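Local coordinates for protein L-glyceraldehyde 3-phosphate reductase (Clostridium beijerinckii, PDB 6HG6) that binds NADPH and probably uses it to reduce aldehydes, as an aldo-keto reductase of the shaker potassium channel beta subunit family, at residues A[62-67]-A[96-101]; A[87-92]-A[131-136]. All blocks are in the same frame, centred on the assembly; numbering follows the deposited sequence.

Interaction 1: A[62-67]-A[96-101]; sequences LANNYG and TKAGYK. With NDP (NADPH dihydro-nicotinamide-adenine-dinucleotide phosphate), chain B; EDO (1,2-ethanediol), chain F.
Three oxygens surround NZ of the buried Lys97, and two of them come from the loop that carries Tyr66. Lys97 NZ donates to Leu62 O at 2.9 Å, approaching from above the plane of that carbonyl rather than along a lone pair, and to Tyr66 OH at 3.1 Å; the third is the carboxylate of Asp61, in a salt bridge. The lysine chain runs extended past Ala63, whose CB lies 4.0 Å from Lys97 CG, and bends only at its last torsion (chi4 75°), which turns NZ back to the loop. Beneath the tyrosine ring, Ala63 CB packs on one face, offset toward the rim. NADPH lies beside the pair, with C2D of its nicotinamide ribose 3.3 Å from Tyr66 OH.

Farther along, the type I turn from Ala63 to Tyr66 is tied to the strand end. Asn64 N donates to Lys97 O at 3.2 Å. The Asn64 side chain, its CG held between backbone N and carbonyl carbon (chi1 57°), sends OD1 to a water that bridges to Tyr100 N, while ND2 bonds to Ser119 and Tyr115 of helix 113-127. Asn65 ND2 reaches Lys101 O at 3.1 Å, with the oxygen lying in the amide plane. Thr96 OG1 turns to Glu74 of helix 72-85.

Asp61, Tyr66 and Lys97 beside the nicotinamide, with His138 touching the lysine, are consistent with the Asp-Tyr-Lys-His tetrad known from aldo-keto reductases, set at the C-terminal ends of the TIM-barrel strands.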
ATOM      1  N   LEU A  62       6.755  -2.837   1.315  1.00 16.63           N
ATOM      2  CA  LEU A  62       7.280  -4.161   0.960  1.00 17.52           C
ATOM      3  C   LEU A  62       6.511  -5.228   1.711  1.00 16.97           C
ATOM      4  O   LEU A  62       5.610  -4.930   2.529  1.00 17.53           O
ATOM      5  CB  LEU A  62       8.764  -4.200   1.304  1.00 18.76           C
ATOM      6  CG  LEU A  62       9.603  -3.265   0.460  1.00 20.11           C
ATOM      7  CD1 LEU A  62       9.811  -1.950   1.222  1.00 21.95           C
ATOM      8  CD2 LEU A  62      10.906  -3.921   0.120  1.00 21.85           C
ATOM      9  N   ALA A  63       6.847  -6.460   1.390  1.00 17.62           N
ATOM     10  CA  ALA A  63       6.379  -7.668   2.066  1.00 17.09           C
ATOM     11  C   ALA A  63       7.523  -8.659   1.904  1.00 16.99           C
ATOM     12  O   ALA A  63       8.338  -8.552   0.946  1.00 16.31           O
ATOM     13  CB  ALA A  63       5.114  -8.260   1.482  1.00 18.08           C
ATOM     14  N   ASN A  64       7.535  -9.619   2.798  1.00 17.07           N
ATOM     15  CA  ASN A  64       8.576 -10.660   2.752  1.00 17.21           C
ATOM     16  C   ASN A  64       8.655 -11.266   1.347  1.00 18.19           C
ATOM     17  O   ASN A  64       9.783 -11.440   0.833  1.00 19.66           O
ATOM     18  CB  ASN A  64       8.395 -11.707   3.854  1.00 17.63           C
ATOM     19  CG  ASN A  64       7.070 -12.436   3.908  1.00 17.76           C
ATOM     20  OD1 ASN A  64       6.180 -12.240   3.058  1.00 17.29           O
ATOM     21  ND2 ASN A  64       6.967 -13.305   4.911  1.00 17.26           N
ATOM     22  N   ASN A  65       7.522 -11.608   0.755  1.00 18.12           N
ATOM     23  CA  ASN A  65       7.478 -12.466  -0.441  1.00 20.47           C
ATOM     24  C   ASN A  65       7.458 -11.670  -1.745  1.00 20.72           C
ATOM     25  O   ASN A  65       7.380 -12.338  -2.802  1.00 21.06           O
ATOM     26  CB  ASN A  65       6.356 -13.499  -0.356  1.00 22.34           C
ATOM     27  CG  ASN A  65       4.968 -12.929  -0.477  1.00 23.82           C
ATOM     28  OD1 ASN A  65       4.792 -11.727  -0.670  1.00 23.39           O
ATOM     29  ND2 ASN A  65       3.978 -13.798  -0.338  1.00 25.10           N
ATOM     30  N   TYR A  66       7.655 -10.348  -1.714  1.00 19.62           N
ATOM     31  CA  TYR A  66       7.724  -9.564  -2.969  1.00 20.72           C
ATOM     32  C   TYR A  66       8.972  -9.913  -3.758  1.00 20.94           C
ATOM     33  O   TYR A  66      10.086 -10.083  -3.177  1.00 20.76           O
ATOM     34  CB  TYR A  66       7.680  -8.063  -2.713  1.00 21.02           C
ATOM     35  CG  TYR A  66       6.377  -7.552  -2.178  1.00 21.76           C
ATOM     36  CD1 TYR A  66       5.254  -8.358  -2.091  1.00 22.85           C
ATOM     37  CD2 TYR A  66       6.201  -6.197  -1.959  1.00 22.54           C
ATOM     38  CE1 TYR A  66       4.023  -7.858  -1.694  1.00 24.04           C
ATOM     39  CE2 TYR A  66       4.987  -5.691  -1.513  1.00 24.08           C
ATOM     40  CZ  TYR A  66       3.886  -6.523  -1.373  1.00 25.68           C
ATOM     41  OH  TYR A  66       2.666  -6.053  -0.906  1.00 30.43           O
ATOM     42  N   GLY A  67       8.789 -10.031  -5.070  1.00 21.44           N
ATOM     43  CA  GLY A  67       9.835 -10.359  -6.049  1.00 22.54           C
ATOM     44  C   GLY A  67       9.199 -10.379  -7.438  1.00 24.17           C
ATOM     45  O   GLY A  67       8.647  -9.377  -7.870  1.00 24.03           O
ATOM     46  N   THR A  96       7.024  -3.870   6.140  1.00 16.43           N
ATOM     47  CA  THR A  96       7.057  -5.235   5.579  1.00 16.54           C
ATOM     48  C   THR A  96       5.910  -6.014   6.234  1.00 15.69           C
ATOM     49  O   THR A  96       5.155  -5.440   7.057  1.00 15.84           O
ATOM     50  CB  THR A  96       8.424  -5.911   5.688  1.00 17.60           C
ATOM     51  OG1 THR A  96       8.328  -7.024   4.785  1.00 19.60           O
ATOM     52  CG2 THR A  96       8.750  -6.332   7.103  1.00 17.75           C
ATOM     53  N   LYS A  97       5.748  -7.255   5.831  1.00 15.61           N
ATOM     54  CA  LYS A  97       4.594  -8.077   6.198  1.00 16.15           C
ATOM     55  C   LYS A  97       5.016  -9.540   6.219  1.00 16.54           C
ATOM     56  O   LYS A  97       5.991  -9.908   5.565  1.00 16.41           O
ATOM     57  CB  LYS A  97       3.456  -7.916   5.170  1.00 17.77           C
ATOM     58  CG  LYS A  97       3.294  -6.520   4.588  1.00 18.01           C
ATOM     59  CD  LYS A  97       2.009  -6.395   3.758  1.00 18.93           C
ATOM     60  CE  LYS A  97       1.819  -5.043   3.119  1.00 19.64           C
ATOM     61  NZ  LYS A  97       2.737  -4.900   1.967  1.00 19.97           N
ATOM     62  N   ALA A  98       4.231 -10.312   6.946  1.00 16.91           N
ATOM     63  CA  ALA A  98       4.291 -11.779   6.975  1.00 16.30           C
ATOM     64  C   ALA A  98       2.853 -12.280   7.079  1.00 16.88           C
ATOM     65  O   ALA A  98       2.026 -11.672   7.835  1.00 16.26           O
ATOM     66  CB  ALA A  98       5.123 -12.224   8.149  1.00 16.59           C
ATOM     67  N   GLY A  99       2.527 -13.323   6.336  1.00 17.54           N
ATOM     68  CA  GLY A  99       1.188 -13.935   6.420  1.00 18.36           C
ATOM     69  C   GLY A  99       0.786 -14.717   5.192  1.00 19.56           C
ATOM     70  O   GLY A  99      -0.117 -15.584   5.304  1.00 20.56           O
ATOM     71  N   TYR A 100       1.426 -14.451   4.052  1.00 19.71           N
ATOM     72  CA  TYR A 100       1.313 -15.252   2.821  1.00 20.36           C
ATOM     73  C   TYR A 100       2.515 -16.190   2.754  1.00 20.70           C
ATOM     74  O   TYR A 100       3.363 -16.192   3.666  1.00 20.31           O
ATOM     75  CB  TYR A 100       1.176 -14.387   1.552  1.00 21.24           C
ATOM     76  CG  TYR A 100      -0.229 -13.879   1.301  1.00 22.12           C
ATOM     77  CD1 TYR A 100      -1.218 -14.720   0.827  1.00 24.12           C
ATOM     78  CD2 TYR A 100      -0.576 -12.561   1.554  1.00 22.30           C
ATOM     79  CE1 TYR A 100      -2.500 -14.261   0.534  1.00 25.88           C
ATOM     80  CE2 TYR A 100      -1.860 -12.086   1.305  1.00 24.17           C
ATOM     81  CZ  TYR A 100      -2.824 -12.948   0.828  1.00 25.73           C
ATOM     82  OH  TYR A 100      -4.084 -12.486   0.584  1.00 28.96           O
ATOM     83  N   LYS A 101       2.588 -16.979   1.691  1.00 21.54           N
ATOM     84  CA  LYS A 101       3.610 -18.041   1.612  1.00 22.57           C
ATOM     85  C   LYS A 101       4.959 -17.391   1.330  1.00 22.41           C
ATOM     86  O   LYS A 101       5.077 -16.614   0.350  1.00 21.73           O
ATOM     87  CB  LYS A 101       3.301 -19.092   0.569  1.00 24.83           C
ATOM     88  CG  LYS A 101       4.307 -20.236   0.598  1.00 25.82           C
ATOM     89  CD  LYS A 101       3.925 -21.308  -0.329  1.00 28.40           C
ATOM     90  CE  LYS A 101       4.902 -22.445  -0.278  1.00 29.63           C
ATOM     91  NZ  LYS A 101       4.359 -23.578  -1.033  1.00 32.16           N
TER
HETATM   92  PA  NDP B 401      -1.553  -0.275  -9.220  0.70 32.74           P
HETATM   93  O1A NDP B 401      -2.967  -0.752  -9.237  0.70 23.24           O
HETATM   94  O2A NDP B 401      -1.144   1.141  -8.964  0.70 27.82           O
HETATM   95  O5B NDP B 401      -0.786  -0.813 -10.528  0.70 30.48           O
HETATM   96  C5B NDP B 401       0.606  -0.454 -10.735  0.70 32.03           C
HETATM   97  C4B NDP B 401       0.981  -0.716 -12.170  0.70 32.06           C
HETATM   98  O4B NDP B 401       0.061   0.020 -13.018  0.70 32.09           O
HETATM   99  C3B NDP B 401       2.381  -0.269 -12.613  0.70 33.54           C
HETATM  100  O3B NDP B 401       3.387  -1.256 -12.404  0.70 31.87           O
HETATM  101  C2B NDP B 401       2.151  -0.013 -14.097  0.70 34.23           C
HETATM  102  O2B NDP B 401       2.152  -1.281 -14.746  0.70 38.68           O
HETATM  103  C1B NDP B 401       0.748   0.583 -14.109  0.70 33.78           C
HETATM  104  N9A NDP B 401       0.673   2.031 -13.959  0.70 34.83           N
HETATM  105  C8A NDP B 401       1.009   2.776 -12.855  0.70 35.78           C
HETATM  106  N7A NDP B 401       0.777   4.057 -12.999  0.70 35.30           N
HETATM  107  C5A NDP B 401       0.252   4.168 -14.279  0.70 34.90           C
HETATM  108  C6A NDP B 401      -0.198   5.273 -15.027  0.70 36.26           C
HETATM  109  N6A NDP B 401      -0.191   6.523 -14.571  0.70 36.27           N
HETATM  110  N1A NDP B 401      -0.675   5.035 -16.277  0.70 38.21           N
HETATM  111  C2A NDP B 401      -0.681   3.773 -16.727  0.70 38.31           C
HETATM  112  N3A NDP B 401      -0.290   2.658 -16.112  0.70 37.78           N
HETATM  113  C4A NDP B 401       0.171   2.924 -14.876  0.70 37.21           C
HETATM  114  O3  NDP B 401      -0.792  -1.077  -8.040  0.70 32.63           O
HETATM  115  PN  NDP B 401      -0.288  -2.581  -7.825  0.70 33.41           P
HETATM  116  O1N NDP B 401       1.048  -2.695  -8.479  0.70 33.60           O
HETATM  117  O2N NDP B 401      -1.362  -3.570  -8.146  0.70 35.28           O
HETATM  118  O5D NDP B 401      -0.087  -2.576  -6.225  0.70 32.55           O
HETATM  119  C5D NDP B 401       0.599  -1.441  -5.636  0.70 29.31           C
HETATM  120  C4D NDP B 401       1.228  -1.866  -4.330  0.70 23.55           C
HETATM  121  O4D NDP B 401       0.196  -2.307  -3.429  0.70 27.34           O
HETATM  122  C3D NDP B 401       2.173  -3.063  -4.383  0.70 25.75           C
HETATM  123  O3D NDP B 401       3.444  -2.675  -4.887  0.70 26.41           O
HETATM  124  C2D NDP B 401       2.177  -3.464  -2.903  0.70 25.29           C
HETATM  125  O2D NDP B 401       3.031  -2.622  -2.174  0.70 21.22           O
HETATM  126  C1D NDP B 401       0.722  -3.243  -2.501  0.70 27.84           C
HETATM  127  N1N NDP B 401      -0.078  -4.492  -2.562  0.70 28.84           N
HETATM  128  C2N NDP B 401      -0.520  -5.074  -1.399  0.70 30.28           C
HETATM  129  C3N NDP B 401      -1.017  -6.348  -1.356  0.70 30.20           C
HETATM  130  C7N NDP B 401      -1.473  -6.913  -0.037  0.70 30.62           C
HETATM  131  O7N NDP B 401      -1.298  -6.281   1.022  0.70 25.81           O
HETATM  132  N7N NDP B 401      -2.040  -8.119  -0.064  0.70 24.74           N
HETATM  133  C4N NDP B 401      -1.078  -7.110  -2.653  0.70 32.33           C
HETATM  134  C5N NDP B 401      -0.771  -6.319  -3.863  0.70 31.83           C
HETATM  135  C6N NDP B 401      -0.375  -5.068  -3.783  0.70 29.55           C
HETATM  136  P2B NDP B 401       2.690  -1.331 -16.270  0.70 39.52           P
HETATM  137  O1X NDP B 401       3.702  -0.247 -16.581  0.70 39.29           O
HETATM  138  O2X NDP B 401       3.293  -2.721 -16.399  0.70 41.67           O
HETATM  139  O3X NDP B 401       1.403  -1.172 -17.066  0.70 44.74           O
HETATM  140  C1  EDO F 405      10.040  -8.439 -10.555  1.00 34.57           C
HETATM  141  O1  EDO F 405      11.081  -7.731 -11.106  1.00 31.96           O
HETATM  142  C2  EDO F 405       8.732  -8.072 -11.102  1.00 35.95           C
HETATM  143  O2  EDO F 405       7.738  -8.278 -10.135  1.00 36.82           O
HETATM  144  O   HOH W   1       3.569 -12.579   3.526  1.00 19.13           O

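Interaction 2: A[87-92]-A[131-136]; sequences TYRDEL and YVDIFY
Arg89 meets Asp133 end-on, NH1 and NH2 both donating to the single oxygen OD2, at the N-terminal side of the TIM barrel, where the loop after helix 72-85 leads into strand 93-98 and strand 132-137 begins. Arg89 NH1 lies 2.9 Å from Asp133 OD2 and uses its syn lone pair; Arg89 NH2, 3.0 Å from the same oxygen, comes from above the carboxylate plane. The guanidinium and carboxylate stand almost perpendicular, 88° apart, with OD2 in the guanidinium plane. Arg89 NH2 also donates to Tyr131 O at 3.0 Å, so this one nitrogen serves a side chain and a backbone carbonyl, while Tyr131 CE1 lies over a face of the guanidinium, 3.7 Å from NH2.

The arginine gets there with CG anti to its own N (chi1 -168°) and a kink at chi2, starting from a 3-10 segment closed by the bond from Leu92 N to Arg89 O. On the other side, the chain turns a corner at Asp133, and its CB points to the loop. OD2 takes a further bond from Ile94 N in the neighbouring strand, so three donors surround it, an arrangement that should favour the ionised carboxylate. The loop and strands 93-98 and 132-137 are thereby pinned together.

Nearer solvent, Asp90 and Tyr131 are joined through a water: it donates to Asp90 OD1 at 2.7 Å and lies 2.7 Å from Tyr131 OH.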
ATOM      1  N   THR A  87      20.814   7.504   4.076  1.00 27.60           N
ATOM      2  CA  THR A  87      20.997   8.915   4.472  1.00 28.00           C
ATOM      3  C   THR A  87      19.646   9.514   4.917  1.00 25.58           C
ATOM      4  O   THR A  87      19.588  10.418   5.801  1.00 25.67           O
ATOM      5  CB  THR A  87      21.496   9.681   3.243  1.00 32.29           C
ATOM      6  OG1 THR A  87      22.723   9.050   2.853  1.00 37.46           O
ATOM      7  CG2 THR A  87      21.695  11.161   3.466  1.00 32.57           C
ATOM      8  N   TYR A  88      18.575   9.098   4.263  1.00 22.02           N
ATOM      9  CA  TYR A  88      17.214   9.647   4.436  1.00 20.85           C
ATOM     10  C   TYR A  88      16.330   8.703   5.218  1.00 18.90           C
ATOM     11  O   TYR A  88      15.099   8.867   5.167  1.00 18.79           O
ATOM     12  CB  TYR A  88      16.614   9.905   3.051  1.00 20.93           C
ATOM     13  CG  TYR A  88      17.436  10.862   2.239  1.00 21.99           C
ATOM     14  CD1 TYR A  88      17.424  12.221   2.497  1.00 22.62           C
ATOM     15  CD2 TYR A  88      18.230  10.418   1.186  1.00 22.98           C
ATOM     16  CE1 TYR A  88      18.176  13.111   1.740  1.00 24.68           C
ATOM     17  CE2 TYR A  88      18.990  11.294   0.424  1.00 24.52           C
ATOM     18  CZ  TYR A  88      18.973  12.643   0.696  1.00 25.39           C
ATOM     19  OH  TYR A  88      19.717  13.511  -0.074  1.00 27.82           O
ATOM     20  N   ARG A  89      16.896   7.718   5.900  1.00 17.98           N
ATOM     21  CA  ARG A  89      16.035   6.667   6.501  1.00 17.43           C
ATOM     22  C   ARG A  89      15.021   7.266   7.482  1.00 17.29           C
ATOM     23  O   ARG A  89      13.876   6.739   7.553  1.00 17.05           O
ATOM     24  CB  ARG A  89      16.861   5.549   7.136  1.00 17.49           C
ATOM     25  CG  ARG A  89      16.046   4.324   7.503  1.00 17.30           C
ATOM     26  CD  ARG A  89      15.592   4.399   8.926  1.00 16.79           C
ATOM     27  NE  ARG A  89      14.715   3.255   9.214  1.00 16.29           N
ATOM     28  CZ  ARG A  89      13.412   3.184   8.937  1.00 15.64           C
ATOM     29  NH1 ARG A  89      12.793   4.169   8.310  1.00 15.58           N
ATOM     30  NH2 ARG A  89      12.719   2.109   9.267  1.00 16.10           N
ATOM     31  N   ASP A  90      15.386   8.332   8.195  1.00 17.79           N
ATOM     32  CA  ASP A  90      14.447   8.885   9.203  1.00 17.63           C
ATOM     33  C   ASP A  90      13.351   9.732   8.526  1.00 18.32           C
ATOM     34  O   ASP A  90      12.476  10.216   9.207  1.00 18.13           O
ATOM     35  CB  ASP A  90      15.228   9.604  10.286  1.00 18.81           C
ATOM     36  CG  ASP A  90      16.009   8.656  11.171  1.00 18.11           C
ATOM     37  OD1 ASP A  90      15.785   7.445  11.110  1.00 18.53           O
ATOM     38  OD2 ASP A  90      16.873   9.172  11.921  1.00 20.27           O
ATOM     39  N   GLU A  91      13.462   9.964   7.230  1.00 18.25           N
ATOM     40  CA  GLU A  91      12.422  10.624   6.435  1.00 18.86           C
ATOM     41  C   GLU A  91      11.563   9.579   5.737  1.00 18.43           C
ATOM     42  O   GLU A  91      10.662  10.014   4.984  1.00 18.36           O
ATOM     43  CB  GLU A  91      13.083  11.552   5.434  1.00 20.34           C
ATOM     44  CG  GLU A  91      13.575  12.828   6.059  1.00 21.50           C
ATOM     45  CD  GLU A  91      14.385  13.670   5.100  1.00 23.79           C
ATOM     46  OE1 GLU A  91      13.808  14.179   4.136  1.00 23.17           O
ATOM     47  OE2 GLU A  91      15.612  13.754   5.319  1.00 26.23           O
ATOM     48  N   LEU A  92      11.831   8.287   5.906  1.00 17.67           N
ATOM     49  CA  LEU A  92      11.076   7.258   5.156  1.00 18.32           C
ATOM     50  C   LEU A  92      10.229   6.431   6.094  1.00 17.25           C
ATOM     51  O   LEU A  92      10.639   6.188   7.207  1.00 16.59           O
ATOM     52  CB  LEU A  92      12.034   6.341   4.401  1.00 18.89           C
ATOM     53  CG  LEU A  92      12.907   7.018   3.364  1.00 21.07           C
ATOM     54  CD1 LEU A  92      13.862   6.019   2.744  1.00 22.16           C
ATOM     55  CD2 LEU A  92      12.078   7.707   2.302  1.00 21.86           C
ATOM     56  N   TYR A 131      14.802  -1.666  12.302  1.00 16.07           N
ATOM     57  CA  TYR A 131      13.355  -1.798  12.463  1.00 15.34           C
ATOM     58  C   TYR A 131      12.674  -1.347  11.203  1.00 14.75           C
ATOM     59  O   TYR A 131      13.237  -0.579  10.462  1.00 14.28           O
ATOM     60  CB  TYR A 131      12.829  -0.992  13.648  1.00 15.26           C
ATOM     61  CG  TYR A 131      13.149   0.469  13.605  1.00 15.75           C
ATOM     62  CD1 TYR A 131      12.355   1.375  12.942  1.00 16.37           C
ATOM     63  CD2 TYR A 131      14.262   0.961  14.274  1.00 16.88           C
ATOM     64  CE1 TYR A 131      12.666   2.715  12.913  1.00 16.30           C
ATOM     65  CE2 TYR A 131      14.583   2.310  14.238  1.00 17.64           C
ATOM     66  CZ  TYR A 131      13.789   3.193  13.538  1.00 17.70           C
ATOM     67  OH  TYR A 131      14.081   4.532  13.532  1.00 18.91           O
ATOM     68  N   VAL A 132      11.481  -1.850  11.016  1.00 14.63           N
ATOM     69  CA  VAL A 132      10.563  -1.305  10.002  1.00 14.98           C
ATOM     70  C   VAL A 132       9.620  -0.312  10.711  1.00 14.97           C
ATOM     71  O   VAL A 132       9.380  -0.406  11.943  1.00 15.70           O
ATOM     72  CB  VAL A 132       9.764  -2.387   9.270  1.00 14.87           C
ATOM     73  CG1 VAL A 132      10.679  -3.209   8.379  1.00 17.09           C
ATOM     74  CG2 VAL A 132       8.928  -3.251  10.216  1.00 14.75           C
ATOM     75  N   ASP A 133       9.079   0.618   9.967  1.00 15.00           N
ATOM     76  CA  ASP A 133       8.135   1.600  10.565  1.00 15.12           C
ATOM     77  C   ASP A 133       6.814   0.913  10.842  1.00 15.21           C
ATOM     78  O   ASP A 133       6.223   1.220  11.887  1.00 14.91           O
ATOM     79  CB  ASP A 133       7.992   2.813   9.654  1.00 15.69           C
ATOM     80  CG  ASP A 133       9.351   3.481   9.513  1.00 16.90           C
ATOM     81  OD1 ASP A 133       9.732   4.246  10.411  1.00 17.38           O
ATOM     82  OD2 ASP A 133      10.049   3.162   8.523  1.00 16.73           O
ATOM     83  N   ILE A 134       6.358   0.078   9.898  1.00 14.81           N
ATOM     84  CA  ILE A 134       5.069  -0.635  10.005  1.00 14.89           C
ATOM     85  C   ILE A 134       5.345  -2.090   9.730  1.00 14.53           C
ATOM     86  O   ILE A 134       5.872  -2.423   8.655  1.00 15.30           O
ATOM     87  CB  ILE A 134       3.981  -0.053   9.077  1.00 15.85           C
ATOM     88  CG1 ILE A 134       3.838   1.463   9.246  1.00 17.39           C
ATOM     89  CG2 ILE A 134       2.691  -0.801   9.357  1.00 16.37           C
ATOM     90  CD1 ILE A 134       3.039   2.119   8.114  1.00 19.28           C
ATOM     91  N   PHE A 135       4.866  -2.933  10.611  1.00 14.75           N
ATOM     92  CA  PHE A 135       4.930  -4.391  10.379  1.00 14.49           C
ATOM     93  C   PHE A 135       3.506  -4.930  10.351  1.00 15.20           C
ATOM     94  O   PHE A 135       2.769  -4.773  11.305  1.00 16.06           O
ATOM     95  CB  PHE A 135       5.786  -5.064  11.440  1.00 14.47           C
ATOM     96  CG  PHE A 135       5.916  -6.551  11.249  1.00 14.92           C
ATOM     97  CD1 PHE A 135       6.299  -7.081  10.041  1.00 15.87           C
ATOM     98  CD2 PHE A 135       5.717  -7.414  12.305  1.00 16.01           C
ATOM     99  CE1 PHE A 135       6.462  -8.449   9.878  1.00 15.65           C
ATOM    100  CE2 PHE A 135       5.926  -8.777  12.160  1.00 16.25           C
ATOM    101  CZ  PHE A 135       6.271  -9.295  10.943  1.00 16.00           C
ATOM    102  N   TYR A 136       3.163  -5.603   9.260  1.00 15.49           N
ATOM    103  CA  TYR A 136       1.789  -6.075   9.038  1.00 15.89           C
ATOM    104  C   TYR A 136       1.635  -7.583   9.136  1.00 16.10           C
ATOM    105  O   TYR A 136       2.515  -8.303   8.654  1.00 16.02           O
ATOM    106  CB  TYR A 136       1.386  -5.820   7.597  1.00 16.37           C
ATOM    107  CG  TYR A 136       1.107  -4.396   7.207  1.00 16.34           C
ATOM    108  CD1 TYR A 136       2.096  -3.591   6.664  1.00 16.46           C
ATOM    109  CD2 TYR A 136      -0.182  -3.919   7.242  1.00 16.93           C
ATOM    110  CE1 TYR A 136       1.812  -2.331   6.175  1.00 17.08           C
ATOM    111  CE2 TYR A 136      -0.485  -2.649   6.797  1.00 17.94           C
ATOM    112  CZ  TYR A 136       0.512  -1.862   6.243  1.00 17.78           C
ATOM    113  OH  TYR A 136       0.209  -0.614   5.790  1.00 19.55           O
TER
HETATM  114  O   HOH W   2      13.450   6.156  11.429  1.00 15.21           O

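Interaction 1 uses the end of strand 93-98 and interaction 2 the start of its neighbour 132-137; the centres of the two contacts are about 16 Å apart. They meet directly in the sheet: Thr96 N and O pair with Ile134 O and Tyr136 N, so the strand ending in interaction 1 is bonded to the one beginning in interaction 2. Interaction 1 is buried and lies at the cofactor, where a lysine is held by oxygens beside the nicotinamide. Interaction 2 is only partly buried, away from NADPH, and ties a helix-to-strand loop to the barrel. Each centres on a basic side chain held by a carboxylate and a backbone carbonyl, but only the lysine adds a phenol oxygen.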